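Baccell_00875 (Bacteroides cellulosilyticus DSM 14838, PDB 5NO8) is a polysaccharide lyase that probably cleaves the L-rhamnose to glucuronic acid linkage capping the side chains of complex arabinogalactan proteins. Local coordinates at residues C657-P662 and E671-Y676. Residues are numbered along the deposited sequence; the frame is centred on the assembly and turned at random.
Sequences CAYMYP and EFYDPY
Tyr659 and Tyr673 meet as a non-hydrogen-bonded antiparallel pair, and their rings form a T-shaped stack with centroids 4.6 Å apart and planes at 57°. CD1 of Tyr659 stands 3.4 Å above the plane of the Tyr673 ring, over its centre. With CG anti to the backbone N (chi1 -177°), the Tyr659 ring runs alongside the opposing backbone, so that its OH comes within 3.4 Å of Glu671 CA. Replacing Tyr673 by an alanine would probably open a gap beside Tyr659 CD1 and leave Phe650 without its ring partner. On the other side of the ribbon, Met660 CG sits over the Phe672 ring in a CH-pi contact, 4.0 Å from its centroid.

The backbone ladder runs through Asp674 N to Ala658 O (2.9 Å, N-H...O 169°) and Met660 N to Phe672 O. At the latter pair it is interrupted by a G1 beta bulge, in which Met660 O accepts from Phe672 N and, weakly, from Glu671 N. Against the close packing of the two tyrosine rings and of Met660 on Phe672, the Glu671 side is looser and watered: one water joins Tyr659 OH, Tyr661 O and Glu671 OE2, another links Tyr659 OH (2.6 Å) to Glu671 O, while Glu671 OE1 pairs with Lys669. Asp674 OD1 closes an Asx turn on Tyr676 N (3.0 Å) and also accepts from the backbone N of Lys602.

Phe650 meets Tyr673 edge-to-face, and Pro662 packs on strand 199-203. Strand 659-660 is outermost in a small antiparallel sheet, followed by 672-677, 369-370 and 375-376.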
ATOM      1  N   CYS A 657      -7.682  -2.028 -10.882  1.00 15.56           N
ATOM      2  CA  CYS A 657      -7.306  -2.988  -9.844  1.00 15.96           C
ATOM      3  C   CYS A 657      -6.055  -2.632  -9.054  1.00 15.71           C
ATOM      4  O   CYS A 657      -5.842  -3.222  -8.003  1.00 16.04           O
ATOM      5  CB  CYS A 657      -7.178  -4.405 -10.425  1.00 16.74           C
ATOM      6  SG  CYS A 657      -5.804  -4.627 -11.537  1.00 19.82           S
ATOM      7  N   ALA A 658      -5.245  -1.677  -9.530  1.00 15.47           N
ATOM      8  CA  ALA A 658      -4.027  -1.270  -8.812  1.00 15.86           C
ATOM      9  C   ALA A 658      -3.366  -0.053  -9.457  1.00 14.18           C
ATOM     10  O   ALA A 658      -3.361   0.062 -10.674  1.00 15.12           O
ATOM     11  CB  ALA A 658      -3.015  -2.418  -8.818  1.00 16.49           C
ATOM     12  N   TYR A 659      -2.830   0.832  -8.623  1.00 13.18           N
ATOM     13  CA  TYR A 659      -1.978   1.896  -9.082  1.00 12.71           C
ATOM     14  C   TYR A 659      -0.530   1.438  -8.838  1.00 12.49           C
ATOM     15  O   TYR A 659      -0.109   1.308  -7.704  1.00 12.54           O
ATOM     16  CB  TYR A 659      -2.221   3.213  -8.351  1.00 13.01           C
ATOM     17  CG  TYR A 659      -1.369   4.322  -8.918  1.00 12.93           C
ATOM     18  CD1 TYR A 659      -1.668   4.878 -10.167  1.00 13.11           C
ATOM     19  CD2 TYR A 659      -0.203   4.736  -8.280  1.00 13.47           C
ATOM     20  CE1 TYR A 659      -0.863   5.856 -10.747  1.00 13.63           C
ATOM     21  CE2 TYR A 659       0.608   5.714  -8.849  1.00 13.61           C
ATOM     22  CZ  TYR A 659       0.270   6.277 -10.083  1.00 13.72           C
ATOM     23  OH  TYR A 659       1.061   7.261 -10.637  1.00 14.26           O
ATOM     24  N   MET A 660       0.220   1.258  -9.912  1.00 13.08           N
ATOM     25  CA  MET A 660       1.632   0.869  -9.839  1.00 13.02           C
ATOM     26  C   MET A 660       2.431   2.147  -9.573  1.00 12.69           C
ATOM     27  O   MET A 660       2.557   2.995 -10.443  1.00 13.14           O
ATOM     28  CB  MET A 660       2.084   0.173 -11.137  1.00 14.64           C
ATOM     29  CG  MET A 660       1.243  -1.028 -11.558  1.00 15.77           C
ATOM     30  SD  MET A 660       1.120  -2.247 -10.257  1.00 18.23           S
ATOM     31  CE  MET A 660       2.826  -2.561  -9.823  1.00 17.63           C
ATOM     32  N   TYR A 661       2.977   2.264  -8.369  1.00 11.91           N
ATOM     33  CA  TYR A 661       3.428   3.542  -7.824  1.00 12.28           C
ATOM     34  C   TYR A 661       4.863   4.016  -8.184  1.00 12.52           C
ATOM     35  O   TYR A 661       5.049   5.204  -8.475  1.00 12.55           O
ATOM     36  CB  TYR A 661       3.211   3.568  -6.303  1.00 12.09           C
ATOM     37  CG  TYR A 661       3.491   4.903  -5.689  1.00 12.57           C
ATOM     38  CD1 TYR A 661       2.518   5.906  -5.667  1.00 13.09           C
ATOM     39  CD2 TYR A 661       4.742   5.204  -5.161  1.00 12.80           C
ATOM     40  CE1 TYR A 661       2.803   7.156  -5.143  1.00 13.60           C
ATOM     41  CE2 TYR A 661       5.025   6.449  -4.624  1.00 13.23           C
ATOM     42  CZ  TYR A 661       4.048   7.414  -4.619  1.00 13.51           C
ATOM     43  OH  TYR A 661       4.331   8.636  -4.106  1.00 14.09           O
ATOM     44  N   PRO A 662       5.863   3.125  -8.101  1.00 13.14           N
ATOM     45  CA  PRO A 662       7.232   3.614  -8.331  1.00 12.83           C
ATOM     46  C   PRO A 662       7.454   4.178  -9.721  1.00 12.40           C
ATOM     47  O   PRO A 662       6.678   3.913 -10.630  1.00 13.05           O
ATOM     48  CB  PRO A 662       8.103   2.371  -8.126  1.00 13.27           C
ATOM     49  CG  PRO A 662       7.260   1.438  -7.335  1.00 13.44           C
ATOM     50  CD  PRO A 662       5.852   1.686  -7.801  1.00 13.78           C
ATOM     51  N   GLU A 671       4.042   4.119 -12.581  1.00 14.05           N
ATOM     52  CA  GLU A 671       3.179   5.312 -12.392  1.00 14.66           C
ATOM     53  C   GLU A 671       1.934   5.236 -13.284  1.00 14.19           C
ATOM     54  O   GLU A 671       1.617   6.174 -14.022  1.00 14.81           O
ATOM     55  CB  GLU A 671       3.956   6.612 -12.578  1.00 15.50           C
ATOM     56  CG  GLU A 671       5.177   6.654 -11.686  1.00 17.51           C
ATOM     57  CD  GLU A 671       5.807   8.014 -11.568  1.00 19.94           C
ATOM     58  OE1 GLU A 671       6.635   8.352 -12.441  1.00 22.31           O
ATOM     59  OE2 GLU A 671       5.430   8.756 -10.647  1.00 21.44           O
ATOM     60  N   PHE A 672       1.212   4.132 -13.201  1.00 13.61           N
ATOM     61  CA  PHE A 672      -0.020   3.996 -13.974  1.00 14.27           C
ATOM     62  C   PHE A 672      -1.051   3.167 -13.211  1.00 13.32           C
ATOM     63  O   PHE A 672      -0.717   2.361 -12.342  1.00 12.65           O
ATOM     64  CB  PHE A 672       0.257   3.375 -15.364  1.00 15.12           C
ATOM     65  CG  PHE A 672       0.737   1.957 -15.307  1.00 16.24           C
ATOM     66  CD1 PHE A 672      -0.144   0.914 -15.151  1.00 16.80           C
ATOM     67  CD2 PHE A 672       2.077   1.664 -15.439  1.00 17.01           C
ATOM     68  CE1 PHE A 672       0.289  -0.395 -15.065  1.00 18.34           C
ATOM     69  CE2 PHE A 672       2.518   0.359 -15.376  1.00 17.35           C
ATOM     70  CZ  PHE A 672       1.634  -0.680 -15.188  1.00 17.98           C
ATOM     71  N   TYR A 673      -2.313   3.387 -13.576  1.00 13.97           N
ATOM     72  CA  TYR A 673      -3.429   2.542 -13.139  1.00 13.35           C
ATOM     73  C   TYR A 673      -3.506   1.371 -14.079  1.00 14.07           C
ATOM     74  O   TYR A 673      -3.588   1.549 -15.308  1.00 13.30           O
ATOM     75  CB  TYR A 673      -4.766   3.341 -13.170  1.00 13.39           C
ATOM     76  CG  TYR A 673      -4.840   4.372 -12.103  1.00 13.45           C
ATOM     77  CD1 TYR A 673      -5.159   4.025 -10.811  1.00 13.19           C
ATOM     78  CD2 TYR A 673      -4.568   5.713 -12.373  1.00 14.19           C
ATOM     79  CE1 TYR A 673      -5.194   4.971  -9.792  1.00 13.99           C
ATOM     80  CE2 TYR A 673      -4.595   6.660 -11.351  1.00 14.56           C
ATOM     81  CZ  TYR A 673      -4.932   6.278 -10.069  1.00 13.87           C
ATOM     82  OH  TYR A 673      -4.969   7.193  -9.045  1.00 14.54           O
ATOM     83  N   ASP A 674      -3.465   0.165 -13.527  1.00 14.50           N
ATOM     84  CA  ASP A 674      -3.623  -1.014 -14.362  1.00 17.03           C
ATOM     85  C   ASP A 674      -4.970  -0.978 -15.096  1.00 17.68           C
ATOM     86  O   ASP A 674      -5.982  -0.602 -14.497  1.00 17.34           O
ATOM     87  CB  ASP A 674      -3.510  -2.286 -13.553  1.00 18.04           C
ATOM     88  CG  ASP A 674      -3.391  -3.500 -14.443  1.00 19.75           C
ATOM     89  OD1 ASP A 674      -4.455  -3.970 -14.911  1.00 19.06           O
ATOM     90  OD2 ASP A 674      -2.225  -3.904 -14.715  1.00 19.68           O
ATOM     91  N   PRO A 675      -4.978  -1.309 -16.397  1.00 18.96           N
ATOM     92  CA  PRO A 675      -6.198  -1.161 -17.176  1.00 19.58           C
ATOM     93  C   PRO A 675      -7.306  -2.195 -16.948  1.00 18.99           C
ATOM     94  O   PRO A 675      -8.321  -2.086 -17.612  1.00 18.41           O
ATOM     95  CB  PRO A 675      -5.706  -1.220 -18.613  1.00 21.57           C
ATOM     96  CG  PRO A 675      -4.408  -1.905 -18.570  1.00 21.40           C
ATOM     97  CD  PRO A 675      -3.806  -1.565 -17.253  1.00 20.49           C
ATOM     98  N   TYR A 676      -7.113  -3.182 -16.071  1.00 17.22           N
ATOM     99  CA  TYR A 676      -8.208  -4.075 -15.696  1.00 17.62           C
ATOM    100  C   TYR A 676      -8.959  -3.516 -14.507  1.00 16.70           C
ATOM    101  O   TYR A 676      -8.341  -3.112 -13.526  1.00 15.96           O
ATOM    102  CB  TYR A 676      -7.744  -5.495 -15.299  1.00 17.80           C
ATOM    103  CG  TYR A 676      -7.424  -6.461 -16.434  1.00 19.59           C
ATOM    104  CD1 TYR A 676      -7.700  -6.163 -17.773  1.00 20.26           C
ATOM    105  CD2 TYR A 676      -6.862  -7.709 -16.149  1.00 20.33           C
ATOM    106  CE1 TYR A 676      -7.419  -7.077 -18.796  1.00 21.66           C
ATOM    107  CE2 TYR A 676      -6.569  -8.619 -17.170  1.00 21.11           C
ATOM    108  CZ  TYR A 676      -6.837  -8.287 -18.481  1.00 22.66           C
ATOM    109  OH  TYR A 676      -6.545  -9.160 -19.509  1.00 23.37           O
TER
HETATM  110  O   HOH W   1       3.439   7.554  -8.946  1.00 19.62           O
HETATM  111  O   HOH W   2       0.300   8.703 -12.705  1.00 40.69           O